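Sugar ABC transporter (Sugar-binding protein) (Bacillus halodurans, PDB 4YO7) binds myo-inositol in the cleft between its two lobes and probably serves as the solute-binding component of an ABC transporter for sugars or related polyols. Local coordinates at residues Glu149-Gly154 with Arg186-Lys191; Gln157-Ala162 with Lys191-Glu196; Ile173-Leu178 with Val233-Glu238; Ala259-Thr264 with Val278-Asp283. One frame throughout, in Å; residues are numbered along the deposited sequence.

Contact 1 of 4, residues Glu149-Gly154 with Arg186-Lys191; sequences ESIQSG and RTEGNK. With INS (1,2,3,4,5,6-hexahydroxy-cyclohexane), chain F.
Ser153 meets Arg186 through its hydroxyl, which lies alongside the stretch from CG to NE as the long side chain heads for the ligand. OG sits between the backbone N and the carbonyl carbon (chi1 68°), a rotamer that lets it bond to Ser150 O within its own helix at 2.8 Å, in the carbonyl plane and on a lone pair. The same OG takes a weak, bent hydrogen bond from Arg186 NE at 3.2 Å, approaching the guanidinium obliquely. Arg186 leaves its helix with CG beside the backbone N (chi1 -76°) and then runs straight from CG to NE, its CG passing 3.6 Å from Ser150 O. That reach brings both terminal nitrogens to one inositol oxygen: NH1 and NH2 both donate to INS O4, at 2.8 and 2.9 Å, and O4 sits at the guanidinium edge, near its plane. Tyr311 is a further partner of NH2.

Farther along, two glycines bring the backbones together. Gly154 CA makes a CH-O contact with Arg186 O at 3.5 Å, and Ile151 lays CG1 on Gly189 CA at 3.7 Å, its CD1 running alongside Glu188 CG. The short helical segments approach to 6.7 Å at a crossing angle of -42°. Helices 150-164 and 181-195 thus pack on each other beside strand 169-175, which Thr187 and Asn190 touch, while Ile261 covers Ser153 and the arginine stem.

Contact 2 of 4, residues Gln157-Ala162 with Lys191-Glu196; sequences QMEEVA and KQIIEE. With NA (sodium ion), chain G.
Met158, a selenomethionine here, fits against Ile193 and Ile194 where helices 150-164 and 181-195 run side by side in an alpha/beta lobe of the periplasmic-binding-protein fold. The two helices flank strand 169-175 in the sequence, and their short segments run within 35° of parallel, 8.8 Å apart at the closest approach of the axes.

The apolar contacts carry the interface. Met158 has CG anti to its backbone nitrogen (chi1 -169°) and bends at the next two torsions; its CG comes 3.6 Å from Ile193 CB as the two side chains slide past each other in opposite directions. The bent end then crosses Ile194 at about a right angle, CE lying 4.0 Å from Ile194 CG1. Ile193 uses both branches: CG2 reaches Ala162 CB at 4.1 Å, whereas CD1 rests on the aliphatic stem of Glu159, 3.5 Å from its CG. No hydrogen bond joins the segments, and the contact between them is van der Waals packing. Leu200 adds to the cover of Met158 and Ala162, and Val202 touches Ile194.

Metal coordination is found near the C-terminal end of the second helix. A sodium ion is held there by backbone oxygens of Ile194, His197 and Leu200, joining the helix end to the loop and the strand that follow. Three waters complete the six ligands, one of them also donating weakly to Glu195 O. The metal bond on this segment is 2.5 Å long, from sodium to Ile194 O.

Contact 3 of 4, residues Ile173-Leu178 with Val233-Glu238; sequences IMDGEL and VANNDE. With INS (1,2,3,4,5,6-hexahydroxy-cyclohexane), chain F.
Asn235 reaches Gly176 because its CG lies anti to the carbonyl carbon (chi1 -74°), which swings the amide back across the end of the neighbouring strand. There OD1 accepts Gly176 N at 2.8 Å. The N-H points at the oxygen almost straight, although the nitrogen stands above the amide plane and not on a lone pair. The other end of the amide is held as well, since ND2 bonds to Thr187, whose hydroxyl also meets Asp175 OD1; this shared second shell leaves the amide little freedom to rotate. Asp175 lies beside Asn235 and points the same way, the two planes 59° apart. Asn236 takes a different rotamer, with CG between its backbone N and carbonyl carbon (chi1 80°), which turns ND2 toward the ligand for a nearly linear bond of 2.9 Å to INS O3. Its OD1 caps helix 237-249 at Met239 N.

Behind these amides the chains pair as parallel strands. Met174 N bonds to Val233 O at 2.9 Å, and Asn235 N returns the link to Met174 O, also at 2.9 Å. On one face of the sheet Ile173 and Val233 lie beneath helix 181-195; on the other, CB of Met174, a selenomethionine, packs against Ala234 CB at 4.0 Å under helices 212-224 and 237-249. Strands that end in ligand-binding loops, each leading on to a helix, characterise the parallel alpha/beta lobes of periplasmic binding proteins, and here the loop after strand 231-234 delivers one pocket residue to the inositol.

Contact 4 of 4, residues Ala259-Thr264 with Val278-Asp283; sequences AGIDAT and VTVFQD. With INS (1,2,3,4,5,6-hexahydroxy-cyclohexane), chain F.
Asp262 and Gln282 meet side by side at the inositol, where the carboxylate accepts two ligand hydroxyls. INS O3 donates to Asp262 OD1 and INS O4 to Asp262 OD2, each at 2.6 Å. Gln282 runs fully extended beyond CG, and its NE2 reaches INS O5 at 3.1 Å while bonding weakly to Asp262 OD2 at 3.0 Å. The carboxylate and amide planes are only 29° apart. Gln287 holds the other end of the amide through OE1, which fixes which end of Gln282 faces the ligand.

Next outward comes the backbone. Gln282 N bonds almost straight to Asp262 O at 3.0 Å, although it stands above the carbonyl plane, and Asp262 N in turn reaches Val280 O at 2.7 Å. The two bonds hold Asp262 through its N and its O to the end of strand 279-281 and the residue after it. Gly260 N to Val278 O continues the pairing toward the base of the loop. Thr279, with OG1 anti to the backbone nitrogen (chi1 -176°), receives Ala263 N at 3.2 Å, and the same hydroxyl bonds to Asp237.

The outer layer is apolar. Ala263 CB lies near the edge of the Phe281 ring and 3.4 Å from Phe281 CA, Ile261 runs alongside Val280, and Ala259 meets Val278. Strand 312-314 covers Ala263, Val278 and Phe281, while helix 150-164 packs on Ala259 and Ile261.

With both carboxylate oxygens accepting hydroxyls and Gln282 donating beside them, the pair is suited to a vicinal diol. Arg186, a weak and long ion-pair partner of OD2, would be expected to help keep Asp262 ionised.

All four contacts are buried, but they differ in distance from the ligand. Contacts 1 and 2 are successive levels of one interface, helix 150-164 on helix 181-195: close-packed glycines and a ligand-reaching arginine at the cleft end, apolar packing at the far end, beside a sodium ion. Contact 3 lies in the parallel sheet beneath them and is chiefly backbone pairing; contact 4 continues from that sheet's edge, since Ala234 N bonds to Ala259 O, and is the most polar around the ligand. Contacts 1, 3 and 4 each supply pocket residues. Gln157 of contact 2 bonds to Ala234, tying the helix layer to the sheet, and Asp237 joins contacts 3 and 4.

Contact 1 of 4, residues Glu149-Gly154 with Arg186-Lys191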
# COMPACT_ATOMS: atom_id res chain seq x y z
N GLU A 149 2.04 -5.31 -7.34
CA GLU A 149 3.15 -6.19 -6.94
C GLU A 149 4.25 -5.40 -6.23
O GLU A 149 4.98 -4.63 -6.85
CB GLU A 149 3.71 -6.87 -8.19
CG GLU A 149 4.85 -7.83 -7.89
CD GLU A 149 4.35 -9.12 -7.25
OE1 GLU A 149 3.39 -9.73 -7.79
OE2 GLU A 149 4.92 -9.54 -6.21
N SER A 150 4.35 -5.59 -4.92
CA SER A 150 5.16 -4.73 -4.09
C SER A 150 6.61 -4.61 -4.51
O SER A 150 7.16 -3.51 -4.50
CB SER A 150 5.10 -5.24 -2.65
OG SER A 150 3.78 -5.15 -2.16
N ILE A 151 7.24 -5.73 -4.85
CA ILE A 151 8.67 -5.66 -5.16
C ILE A 151 8.91 -4.76 -6.38
O ILE A 151 9.96 -4.11 -6.44
CB ILE A 151 9.29 -7.04 -5.40
CG1 ILE A 151 10.81 -6.93 -5.43
CG2 ILE A 151 8.73 -7.67 -6.65
CD1 ILE A 151 11.54 -8.22 -5.36
N GLN A 152 7.94 -4.69 -7.30
CA GLN A 152 8.03 -3.84 -8.49
C GLN A 152 8.16 -2.37 -8.07
O GLN A 152 8.95 -1.61 -8.65
CB GLN A 152 6.79 -4.04 -9.42
CG GLN A 152 6.61 -2.99 -10.56
CD GLN A 152 5.36 -3.20 -11.49
OE1 GLN A 152 4.19 -3.07 -11.07
NE2 GLN A 152 5.64 -3.48 -12.76
N SER A 153 7.41 -1.95 -7.05
CA SER A 153 7.52 -0.56 -6.61
C SER A 153 8.89 -0.25 -5.97
O SER A 153 9.45 0.84 -6.19
CB SER A 153 6.38 -0.17 -5.66
OG SER A 153 6.39 -0.79 -4.40
N GLY A 154 9.46 -1.20 -5.22
CA GLY A 154 10.77 -1.00 -4.64
C GLY A 154 11.86 -0.99 -5.70
O GLY A 154 12.81 -0.19 -5.63
N ARG A 186 9.04 -4.25 -0.72
CA ARG A 186 9.56 -2.97 -1.21
C ARG A 186 11.03 -2.84 -0.84
O ARG A 186 11.88 -2.50 -1.68
CB ARG A 186 8.75 -1.80 -0.67
CG ARG A 186 7.44 -1.67 -1.38
CD ARG A 186 6.53 -0.66 -0.72
NE ARG A 186 5.25 -0.61 -1.41
CZ ARG A 186 4.17 -0.00 -0.92
NH1 ARG A 186 4.22 0.61 0.25
NH2 ARG A 186 3.05 -0.02 -1.60
N THR A 187 11.36 -3.16 0.40
CA THR A 187 12.75 -3.12 0.82
C THR A 187 13.60 -4.14 0.09
O THR A 187 14.74 -3.84 -0.22
CB THR A 187 12.83 -3.31 2.34
OG1 THR A 187 12.26 -2.16 2.93
CG2 THR A 187 14.28 -3.44 2.85
N GLU A 188 13.05 -5.31 -0.20
CA GLU A 188 13.79 -6.31 -0.97
C GLU A 188 14.09 -5.78 -2.38
O GLU A 188 15.21 -5.94 -2.89
CB GLU A 188 13.05 -7.65 -1.03
CG GLU A 188 13.69 -8.66 -1.99
CD GLU A 188 15.05 -9.15 -1.53
OE1 GLU A 188 15.43 -8.94 -0.35
OE2 GLU A 188 15.76 -9.77 -2.38
N GLY A 189 13.13 -5.10 -2.99
CA GLY A 189 13.34 -4.51 -4.31
C GLY A 189 14.41 -3.44 -4.23
O GLY A 189 15.28 -3.36 -5.10
N ASN A 190 14.34 -2.60 -3.20
CA ASN A 190 15.40 -1.60 -3.00
C ASN A 190 16.77 -2.28 -2.95
O ASN A 190 17.72 -1.88 -3.63
CB ASN A 190 15.23 -0.82 -1.71
CG ASN A 190 14.04 0.11 -1.70
OD1 ASN A 190 13.45 0.49 -2.73
ND2 ASN A 190 13.69 0.54 -0.51
N LYS A 191 16.87 -3.31 -2.10
CA LYS A 191 18.16 -3.97 -1.91
C LYS A 191 18.65 -4.70 -3.15
O LYS A 191 19.87 -4.83 -3.34
CB LYS A 191 18.09 -4.92 -0.72
CG LYS A 191 17.96 -4.15 0.59
CD LYS A 191 18.10 -5.03 1.82
CE LYS A 191 18.06 -4.20 3.10
NZ LYS A 191 18.38 -5.01 4.31
C1 INS F . -0.65 0.65 3.55
C2 INS F . -0.37 2.14 3.38
C3 INS F . 0.79 2.32 2.41
C4 INS F . 0.48 1.70 1.04
C5 INS F . 0.16 0.20 1.23
C6 INS F . -1.00 0.03 2.21
O1 INS F . -1.77 0.44 4.45
O2 INS F . -1.55 2.74 2.84
O3 INS F . 1.01 3.76 2.28
O4 INS F . 1.63 1.79 0.19
O5 INS F . -0.25 -0.34 -0.04
O6 INS F . -1.21 -1.42 2.41

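Contact 2 of 4, residues Gln157-Ala162 with Lys191-Glu196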
# COMPACT_ATOMS: atom_id res chain seq x y z
N GLN A 157 11.44 2.43 -7.70
CA GLN A 157 11.86 3.51 -6.84
C GLN A 157 13.38 3.61 -6.78
O GLN A 157 13.96 4.67 -6.98
CB GLN A 157 11.30 3.29 -5.42
CG GLN A 157 11.68 4.33 -4.43
CD GLN A 157 11.27 3.93 -3.02
OE1 GLN A 157 11.45 2.77 -2.61
NE2 GLN A 157 10.73 4.88 -2.27
N MSE A 158 14.03 2.48 -6.50
CA MSE A 158 15.46 2.50 -6.27
C MSE A 158 16.24 2.55 -7.57
O MSE A 158 17.35 3.08 -7.60
CB MSE A 158 15.87 1.28 -5.43
CG MSE A 158 17.27 1.33 -4.91
SE MSE A 158 17.59 2.80 -3.65
CE MSE A 158 19.27 3.45 -4.36
N GLU A 159 15.69 2.03 -8.66
CA GLU A 159 16.32 2.25 -9.95
C GLU A 159 16.50 3.75 -10.23
O GLU A 159 17.54 4.19 -10.71
CB GLU A 159 15.49 1.63 -11.07
CG GLU A 159 15.65 0.16 -11.30
CD GLU A 159 14.61 -0.36 -12.28
OE1 GLU A 159 14.04 0.48 -13.03
OE2 GLU A 159 14.34 -1.58 -12.29
N GLU A 160 15.47 4.53 -9.94
CA GLU A 160 15.52 5.95 -10.26
C GLU A 160 16.46 6.66 -9.29
O GLU A 160 17.26 7.52 -9.69
CB GLU A 160 14.11 6.56 -10.22
CG GLU A 160 14.06 8.03 -10.59
CD GLU A 160 14.49 8.33 -12.01
OE1 GLU A 160 14.57 7.42 -12.87
OE2 GLU A 160 14.79 9.52 -12.27
N VAL A 161 16.42 6.29 -8.01
CA VAL A 161 17.33 6.90 -7.03
C VAL A 161 18.78 6.61 -7.43
O VAL A 161 19.63 7.50 -7.37
CB VAL A 161 17.04 6.39 -5.58
CG1 VAL A 161 18.12 6.85 -4.62
CG2 VAL A 161 15.69 6.87 -5.11
N ALA A 162 19.05 5.38 -7.85
CA ALA A 162 20.39 5.02 -8.31
C ALA A 162 20.84 5.89 -9.49
O ALA A 162 21.98 6.34 -9.52
CB ALA A 162 20.43 3.56 -8.70
N LYS A 191 16.87 -3.31 -2.10
CA LYS A 191 18.16 -3.97 -1.91
C LYS A 191 18.65 -4.70 -3.15
O LYS A 191 19.87 -4.83 -3.34
CB LYS A 191 18.09 -4.92 -0.72
CG LYS A 191 17.96 -4.15 0.59
CD LYS A 191 18.10 -5.03 1.82
CE LYS A 191 18.06 -4.20 3.10
NZ LYS A 191 18.38 -5.01 4.31
N GLN A 192 17.75 -5.18 -4.00
CA GLN A 192 18.18 -5.85 -5.22
C GLN A 192 18.87 -4.86 -6.15
O GLN A 192 19.85 -5.23 -6.82
CB GLN A 192 17.00 -6.53 -5.92
CG GLN A 192 16.63 -7.86 -5.24
CD GLN A 192 15.50 -8.60 -5.94
OE1 GLN A 192 15.10 -8.25 -7.05
NE2 GLN A 192 14.99 -9.65 -5.29
N ILE A 193 18.40 -3.61 -6.17
CA ILE A 193 19.03 -2.59 -7.00
C ILE A 193 20.35 -2.18 -6.34
O ILE A 193 21.37 -1.98 -7.01
CB ILE A 193 18.14 -1.33 -7.19
CG1 ILE A 193 16.83 -1.66 -7.91
CG2 ILE A 193 18.92 -0.22 -7.92
CD1 ILE A 193 16.97 -2.33 -9.27
N ILE A 194 20.34 -2.05 -5.03
CA ILE A 194 21.52 -1.59 -4.33
C ILE A 194 22.65 -2.60 -4.52
O ILE A 194 23.81 -2.22 -4.65
CB ILE A 194 21.20 -1.35 -2.83
CG1 ILE A 194 20.36 -0.07 -2.69
CG2 ILE A 194 22.50 -1.24 -2.01
CD1 ILE A 194 19.64 0.10 -1.34
N GLU A 195 22.30 -3.89 -4.56
CA GLU A 195 23.29 -4.96 -4.69
C GLU A 195 23.88 -5.03 -6.11
O GLU A 195 24.94 -5.63 -6.31
CB GLU A 195 22.67 -6.30 -4.30
CG GLU A 195 22.53 -6.41 -2.77
CD GLU A 195 21.57 -7.50 -2.31
OE1 GLU A 195 21.17 -8.35 -3.13
OE2 GLU A 195 21.22 -7.50 -1.10
N GLU A 196 23.21 -4.40 -7.06
CA GLU A 196 23.69 -4.28 -8.43
C GLU A 196 24.80 -3.24 -8.61
O GLU A 196 25.40 -3.18 -9.69
CB GLU A 196 22.53 -3.92 -9.38
CG GLU A 196 21.59 -5.08 -9.69
CD GLU A 196 22.28 -6.22 -10.41
OE1 GLU A 196 22.79 -6.00 -11.53
OE2 GLU A 196 22.33 -7.33 -9.84
NA NA G . 25.94 -2.16 -3.45
O HOH W 1 26.95 -3.98 -4.64
O HOH W 2 28.17 -2.26 -2.35
O HOH W 3 25.27 -3.42 -1.58

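Contact 3 of 4, residues Ile173-Leu178 with Val233-Glu238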
# COMPACT_ATOMS: atom_id res chain seq x y z
N ILE A 173 17.22 3.37 4.43
CA ILE A 173 15.93 2.79 4.06
C ILE A 173 14.96 2.86 5.24
O ILE A 173 15.28 2.39 6.33
CB ILE A 173 16.07 1.31 3.62
CG1 ILE A 173 16.85 1.23 2.31
CG2 ILE A 173 14.69 0.66 3.43
CD1 ILE A 173 17.14 -0.19 1.85
N MSE A 174 13.79 3.46 5.01
CA MSE A 174 12.70 3.45 5.99
C MSE A 174 11.73 2.33 5.66
O MSE A 174 10.96 2.40 4.71
CB MSE A 174 11.95 4.79 6.04
CG MSE A 174 12.84 5.91 6.46
SE MSE A 174 11.74 7.52 6.76
CE MSE A 174 13.04 8.50 7.83
N ASP A 175 11.81 1.29 6.48
CA ASP A 175 10.82 0.21 6.46
C ASP A 175 9.47 0.69 6.93
O ASP A 175 9.34 1.50 7.87
CB ASP A 175 11.24 -0.97 7.37
CG ASP A 175 12.23 -1.93 6.74
OD1 ASP A 175 12.09 -2.32 5.54
OD2 ASP A 175 13.14 -2.36 7.49
N GLY A 176 8.44 0.18 6.27
CA GLY A 176 7.09 0.36 6.74
C GLY A 176 6.76 -0.58 7.90
O GLY A 176 7.66 -1.01 8.67
N GLU A 177 5.48 -0.88 8.06
CA GLU A 177 5.02 -1.72 9.16
C GLU A 177 5.62 -3.13 9.02
O GLU A 177 5.43 -3.84 8.02
CB GLU A 177 3.48 -1.76 9.22
CG GLU A 177 2.93 -0.41 9.61
CD GLU A 177 1.42 -0.30 9.57
OE1 GLU A 177 0.72 -1.25 9.97
OE2 GLU A 177 0.94 0.78 9.18
N LEU A 178 6.41 -3.49 10.02
CA LEU A 178 7.24 -4.67 9.89
C LEU A 178 6.40 -5.92 9.78
O LEU A 178 5.48 -6.20 10.59
CB LEU A 178 8.22 -4.80 11.08
CG LEU A 178 9.35 -3.77 11.10
CD1 LEU A 178 10.19 -3.97 12.38
CD2 LEU A 178 10.23 -3.76 9.87
N VAL A 233 15.20 6.49 1.40
CA VAL A 233 14.32 5.74 0.53
C VAL A 233 13.29 5.04 1.41
O VAL A 233 13.63 4.16 2.20
CB VAL A 233 15.13 4.74 -0.33
CG1 VAL A 233 14.23 4.01 -1.27
CG2 VAL A 233 16.19 5.49 -1.12
N ALA A 234 12.04 5.46 1.28
CA ALA A 234 10.99 5.04 2.20
C ALA A 234 9.99 4.13 1.53
O ALA A 234 9.61 4.36 0.38
CB ALA A 234 10.28 6.25 2.77
N ASN A 235 9.54 3.12 2.25
CA ASN A 235 8.52 2.21 1.75
C ASN A 235 7.17 2.89 1.42
O ASN A 235 6.33 2.27 0.74
CB ASN A 235 8.22 1.09 2.76
CG ASN A 235 9.29 -0.00 2.89
OD1 ASN A 235 9.14 -0.89 3.76
ND2 ASN A 235 10.35 0.02 2.08
N ASN A 236 6.88 4.08 1.98
CA ASN A 236 5.73 4.83 1.49
C ASN A 236 5.92 6.33 1.59
O ASN A 236 6.88 6.83 2.18
CB ASN A 236 4.42 4.41 2.21
CG ASN A 236 4.22 5.04 3.59
OD1 ASN A 236 5.15 5.50 4.25
ND2 ASN A 236 2.96 5.00 4.05
N ASP A 237 4.99 7.04 0.98
CA ASP A 237 5.08 8.49 0.91
C ASP A 237 4.95 9.17 2.26
O ASP A 237 5.63 10.17 2.50
CB ASP A 237 3.99 9.06 -0.04
CG ASP A 237 4.31 8.84 -1.51
OD1 ASP A 237 5.50 8.70 -1.87
OD2 ASP A 237 3.35 8.84 -2.32
N GLU A 238 4.10 8.65 3.14
CA GLU A 238 3.93 9.29 4.44
C GLU A 238 5.26 9.37 5.18
O GLU A 238 5.60 10.42 5.73
CB GLU A 238 2.89 8.57 5.29
CG GLU A 238 1.47 8.89 4.89
CD GLU A 238 1.14 10.40 5.04
OE1 GLU A 238 1.11 10.88 6.18
OE2 GLU A 238 0.93 11.09 4.02
C1 INS F . -0.65 0.65 3.55
C2 INS F . -0.37 2.14 3.38
C3 INS F . 0.79 2.32 2.41
C4 INS F . 0.48 1.70 1.04
C5 INS F . 0.16 0.20 1.23
C6 INS F . -1.00 0.03 2.21
O1 INS F . -1.77 0.44 4.45
O2 INS F . -1.55 2.74 2.84
O3 INS F . 1.01 3.76 2.28
O4 INS F . 1.63 1.79 0.19
O5 INS F . -0.25 -0.34 -0.04
O6 INS F . -1.21 -1.42 2.41

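Contact 4 of 4, residues Ala259-Thr264 with Val278-Asp283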
# COMPACT_ATOMS: atom_id res chain seq x y z
N ALA A 259 12.85 9.67 -1.46
CA ALA A 259 11.96 8.85 -2.27
C ALA A 259 10.86 8.21 -1.42
O ALA A 259 11.11 7.76 -0.29
CB ALA A 259 12.76 7.79 -3.00
N GLY A 260 9.66 8.13 -2.00
CA GLY A 260 8.53 7.43 -1.41
C GLY A 260 7.84 6.52 -2.40
O GLY A 260 8.33 6.33 -3.52
N ILE A 261 6.72 5.93 -1.97
CA ILE A 261 5.85 5.09 -2.80
C ILE A 261 4.42 5.41 -2.42
O ILE A 261 4.13 5.55 -1.24
CB ILE A 261 6.14 3.56 -2.61
CG1 ILE A 261 7.53 3.22 -3.20
CG2 ILE A 261 5.05 2.68 -3.25
CD1 ILE A 261 8.07 1.86 -2.84
N ASP A 262 3.60 5.55 -3.47
CA ASP A 262 2.12 5.66 -3.47
C ASP A 262 1.68 6.74 -4.46
O ASP A 262 0.67 6.58 -5.12
CB ASP A 262 1.52 6.00 -2.10
CG ASP A 262 1.43 4.80 -1.14
OD1 ASP A 262 1.33 5.07 0.07
OD2 ASP A 262 1.48 3.62 -1.58
N ALA A 263 2.43 7.84 -4.52
CA ALA A 263 2.05 9.03 -5.29
C ALA A 263 0.70 9.57 -4.82
O ALA A 263 -0.19 9.88 -5.63
CB ALA A 263 2.02 8.75 -6.79
N THR A 264 0.56 9.70 -3.51
CA THR A 264 -0.62 10.36 -2.95
C THR A 264 -0.63 11.83 -3.34
O THR A 264 0.40 12.40 -3.73
CB THR A 264 -0.67 10.29 -1.43
OG1 THR A 264 0.50 10.92 -0.90
CG2 THR A 264 -0.76 8.85 -0.93
N VAL A 278 11.37 11.39 -5.87
CA VAL A 278 10.89 10.17 -6.50
C VAL A 278 9.67 9.67 -5.75
O VAL A 278 9.67 9.68 -4.53
CB VAL A 278 11.97 9.06 -6.50
CG1 VAL A 278 11.43 7.76 -7.11
CG2 VAL A 278 13.23 9.51 -7.21
N THR A 279 8.63 9.26 -6.47
CA THR A 279 7.66 8.39 -5.86
C THR A 279 7.17 7.43 -6.91
O THR A 279 7.69 7.39 -8.03
CB THR A 279 6.49 9.18 -5.17
OG1 THR A 279 5.61 8.27 -4.50
CG2 THR A 279 5.68 10.01 -6.13
N VAL A 280 6.23 6.58 -6.53
CA VAL A 280 5.75 5.53 -7.38
C VAL A 280 4.24 5.43 -7.22
O VAL A 280 3.75 5.15 -6.13
CB VAL A 280 6.40 4.17 -7.06
CG1 VAL A 280 5.91 3.10 -8.03
CG2 VAL A 280 7.93 4.28 -7.09
N PHE A 281 3.51 5.67 -8.31
CA PHE A 281 2.05 5.65 -8.27
C PHE A 281 1.51 4.27 -8.00
O PHE A 281 1.83 3.32 -8.71
CB PHE A 281 1.50 6.19 -9.59
CG PHE A 281 -0.00 6.10 -9.74
CD1 PHE A 281 -0.84 6.95 -9.03
CD2 PHE A 281 -0.57 5.20 -10.63
CE1 PHE A 281 -2.22 6.86 -9.18
CE2 PHE A 281 -1.94 5.12 -10.79
CZ PHE A 281 -2.76 5.96 -10.07
N GLN A 282 0.68 4.19 -6.95
CA GLN A 282 -0.15 3.03 -6.65
C GLN A 282 -1.60 3.48 -6.83
O GLN A 282 -2.03 4.49 -6.28
CB GLN A 282 0.09 2.49 -5.23
CG GLN A 282 -0.50 1.11 -5.06
CD GLN A 282 -0.42 0.48 -3.70
OE1 GLN A 282 -0.88 -0.65 -3.54
NE2 GLN A 282 0.11 1.18 -2.72
N ASP A 283 -2.34 2.71 -7.60
CA ASP A 283 -3.66 3.13 -8.06
C ASP A 283 -4.73 2.77 -7.03
O ASP A 283 -5.37 1.72 -7.14
CB ASP A 283 -3.94 2.48 -9.40
CG ASP A 283 -5.20 3.01 -10.07
OD1 ASP A 283 -5.87 3.92 -9.53
OD2 ASP A 283 -5.51 2.51 -11.17
C1 INS F . -0.65 0.65 3.55
C2 INS F . -0.37 2.14 3.38
C3 INS F . 0.79 2.32 2.41
C4 INS F . 0.48 1.70 1.04
C5 INS F . 0.16 0.20 1.23
C6 INS F . -1.00 0.03 2.21
O1 INS F . -1.77 0.44 4.45
O2 INS F . -1.55 2.74 2.84
O3 INS F . 1.01 3.76 2.28
O4 INS F . 1.63 1.79 0.19
O5 INS F . -0.25 -0.34 -0.04
O6 INS F . -1.21 -1.42 2.41